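Local atomic coordinates of mucus binding proteinn (Lactobacillus reuteri, PDB entry 4MT5), a protein that probably binds mucin in gastrointestinal mucus as a wall-anchored cell-surface protein, through repeats of which this chain is one. Residues W132-G136 with N137-S141. Sequence-based numbering, arbitrary orientation.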
ATOM      1  N   TRP A 132       5.448   8.156  -3.365  1.00 25.04           N
ATOM      2  CA  TRP A 132       5.208   8.014  -4.801  1.00 23.36           C
ATOM      3  C   TRP A 132       6.508   7.968  -5.595  1.00 24.21           C
ATOM      4  O   TRP A 132       7.435   8.736  -5.336  1.00 24.29           O
ATOM      5  CB  TRP A 132       4.401   9.208  -5.302  1.00 24.18           C
ATOM      6  CG  TRP A 132       2.945   9.138  -5.024  1.00 26.01           C
ATOM      7  CD1 TRP A 132       2.215   9.970  -4.222  1.00 24.54           C
ATOM      8  CD2 TRP A 132       2.023   8.187  -5.564  1.00 25.55           C
ATOM      9  NE1 TRP A 132       0.892   9.589  -4.227  1.00 22.65           N
ATOM     10  CE2 TRP A 132       0.750   8.497  -5.038  1.00 22.80           C
ATOM     11  CE3 TRP A 132       2.153   7.097  -6.428  1.00 24.62           C
ATOM     12  CZ2 TRP A 132      -0.381   7.760  -5.352  1.00 23.55           C
ATOM     13  CZ3 TRP A 132       1.028   6.365  -6.739  1.00 26.01           C
ATOM     14  CH2 TRP A 132      -0.227   6.703  -6.206  1.00 26.89           C
ATOM     15  N   THR A 133       6.574   7.081  -6.579  1.00 24.70           N
ATOM     16  CA  THR A 133       7.758   6.989  -7.430  1.00 25.75           C
ATOM     17  C   THR A 133       7.397   7.070  -8.909  1.00 27.30           C
ATOM     18  O   THR A 133       6.359   6.554  -9.332  1.00 28.07           O
ATOM     19  CB  THR A 133       8.585   5.684  -7.167  1.00 29.68           C
ATOM     20  OG1 THR A 133       7.797   4.523  -7.468  1.00 28.41           O
ATOM     21  CG2 THR A 133       9.066   5.608  -5.720  1.00 23.20           C
ATOM     22  N   VAL A 134       8.253   7.732  -9.684  1.00 29.22           N
ATOM     23  CA  VAL A 134       8.135   7.777 -11.145  1.00 29.55           C
ATOM     24  C   VAL A 134       9.386   7.169 -11.770  1.00 33.02           C
ATOM     25  O   VAL A 134      10.488   7.688 -11.579  1.00 33.56           O
ATOM     26  CB  VAL A 134       8.031   9.214 -11.645  1.00 28.46           C
ATOM     27  CG1 VAL A 134       8.075   9.244 -13.155  1.00 29.37           C
ATOM     28  CG2 VAL A 134       6.775   9.869 -11.113  1.00 28.10           C
ATOM     29  N   ASP A 135       9.218   6.081 -12.514  1.00 33.35           N
ATOM     30  CA  ASP A 135      10.356   5.308 -13.011  1.00 35.53           C
ATOM     31  C   ASP A 135      11.399   5.063 -11.927  1.00 34.58           C
ATOM     32  O   ASP A 135      12.556   5.462 -12.079  1.00 34.08           O
ATOM     33  CB  ASP A 135      11.012   6.002 -14.206  1.00 41.83           C
ATOM     34  CG  ASP A 135      10.147   5.952 -15.454  1.00 48.71           C
ATOM     35  OD1 ASP A 135       9.441   4.932 -15.645  1.00 50.46           O
ATOM     36  OD2 ASP A 135      10.173   6.934 -16.235  1.00 50.29           O
ATOM     37  N   GLY A 136      10.971   4.438 -10.830  1.00 31.23           N
ATOM     38  CA  GLY A 136      11.847   4.071  -9.733  1.00 27.93           C
ATOM     39  C   GLY A 136      12.502   5.186  -8.929  1.00 29.27           C
ATOM     40  O   GLY A 136      13.373   4.923  -8.108  1.00 33.59           O
ATOM     41  N   ASN A 137      12.098   6.428  -9.156  1.00 28.44           N
ATOM     42  CA  ASN A 137      12.651   7.542  -8.397  1.00 28.70           C
ATOM     43  C   ASN A 137      11.582   8.293  -7.612  1.00 29.88           C
ATOM     44  O   ASN A 137      10.487   8.554  -8.125  1.00 27.74           O
ATOM     45  CB  ASN A 137      13.393   8.513  -9.319  1.00 32.13           C
ATOM     46  CG  ASN A 137      14.689   7.935  -9.852  1.00 36.41           C
ATOM     47  OD1 ASN A 137      15.175   6.911  -9.358  1.00 34.77           O
ATOM     48  ND2 ASN A 137      15.265   8.595 -10.857  1.00 34.86           N
ATOM     49  N   GLN A 138      11.900   8.654  -6.373  1.00 25.88           N
ATOM     50  CA  GLN A 138      10.926   9.319  -5.525  1.00 27.48           C
ATOM     51  C   GLN A 138      10.481  10.675  -6.091  1.00 26.68           C
ATOM     52  O   GLN A 138      11.295  11.568  -6.277  1.00 26.88           O
ATOM     53  CB  GLN A 138      11.465   9.465  -4.103  1.00 25.05           C
ATOM     54  CG  GLN A 138      10.520  10.183  -3.169  1.00 25.85           C
ATOM     55  CD  GLN A 138      10.795  11.675  -3.082  1.00 28.34           C
ATOM     56  OE1 GLN A 138      11.937  12.105  -2.929  1.00 29.10           O
ATOM     57  NE2 GLN A 138       9.746  12.469  -3.189  1.00 31.87           N
ATOM     58  N   ALA A 139       9.184  10.809  -6.364  1.00 27.35           N
ATOM     59  CA  ALA A 139       8.615  12.053  -6.883  1.00 28.01           C
ATOM     60  C   ALA A 139       7.098  12.082  -6.704  1.00 29.11           C
ATOM     61  O   ALA A 139       6.428  11.067  -6.880  1.00 26.24           O
ATOM     62  CB  ALA A 139       8.969  12.234  -8.346  1.00 25.15           C
ATOM     63  N   ASP A 140       6.573  13.257  -6.366  1.00 29.75           N
ATOM     64  CA  ASP A 140       5.145  13.455  -6.146  1.00 30.04           C
ATOM     65  C   ASP A 140       4.468  14.147  -7.303  1.00 33.30           C
ATOM     66  O   ASP A 140       3.249  14.314  -7.313  1.00 37.69           O
ATOM     67  CB  ASP A 140       4.910  14.285  -4.895  1.00 30.71           C
ATOM     68  CG  ASP A 140       5.088  13.482  -3.635  1.00 34.54           C
ATOM     69  OD1 ASP A 140       5.066  12.230  -3.724  1.00 34.68           O
ATOM     70  OD2 ASP A 140       5.242  14.095  -2.558  1.00 34.86           O
ATOM     71  N   SER A 141       5.263  14.572  -8.272  1.00 37.11           N
ATOM     72  CA  SER A 141       4.731  15.203  -9.473  1.00 37.25           C
ATOM     73  C   SER A 141       5.722  15.064 -10.612  1.00 36.27           C
ATOM     74  O   SER A 141       6.815  14.529 -10.447  1.00 37.36           O
ATOM     75  CB  SER A 141       4.423  16.672  -9.220  1.00 32.17           C
ATOM     76  OG  SER A 141       5.545  17.317  -8.658  1.00 32.29           O
TER
HETATM   77  O   HOH W   1       7.420  10.756  -3.864  1.00 29.42           O
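V134 and N137 face each other as the hydrogen-bonded pair of a very short beta hairpin, closed by a type I' turn through D135 and G136, both with the positive phi that such a turn needs. V134 N gives its hydrogen to N137 O at 2.8 Å. The return bond, N137 N to V134 O, is longer at 3.2 Å and reaches that oxygen from above the carbonyl plane, 66° out of it. Next along the strands, T133 and Q138 form the non-hydrogen-bonded pair, and then A139 N binds W132 O at 2.9 Å.

Besides these backbone bonds, the tighter part is the packing on the long strand 104-120. From one face V134 packs on V111 and F113; its contact across the hairpin, CG2 to A139 CB at 4.3 Å, is light. T133, on the face it shares with Q138, gives its hydroxyl to K114 O along the edge where 133-134 pairs with that strand. The W132 side chain packs on F113 and R115, with P169, E85 and K87 also touching it; chi1 of -79° carries the ring away from the hairpin.

Toward solvent the grip is looser. The D135 carboxylate leads away from the hairpin, and N137 is exposed. D140 OD1 lies in the indole plane at the edge, 3.7 Å from W132 CD1, with the carboxylate nearly perpendicular to the ring. The same OD1 accepts from a water at 2.8 Å, which takes a hydrogen from NE2 of the bent Q138 chain and donates to W132 O.

In this Muc B2-like, ubiquitin-related part of the repeat, W132 O thus serves both A139 N and the water. The end of the hairpin away from the turn, where carbonyl, carboxylate and amide share one water, is probably more easily disturbed than the backbone-bonded turn.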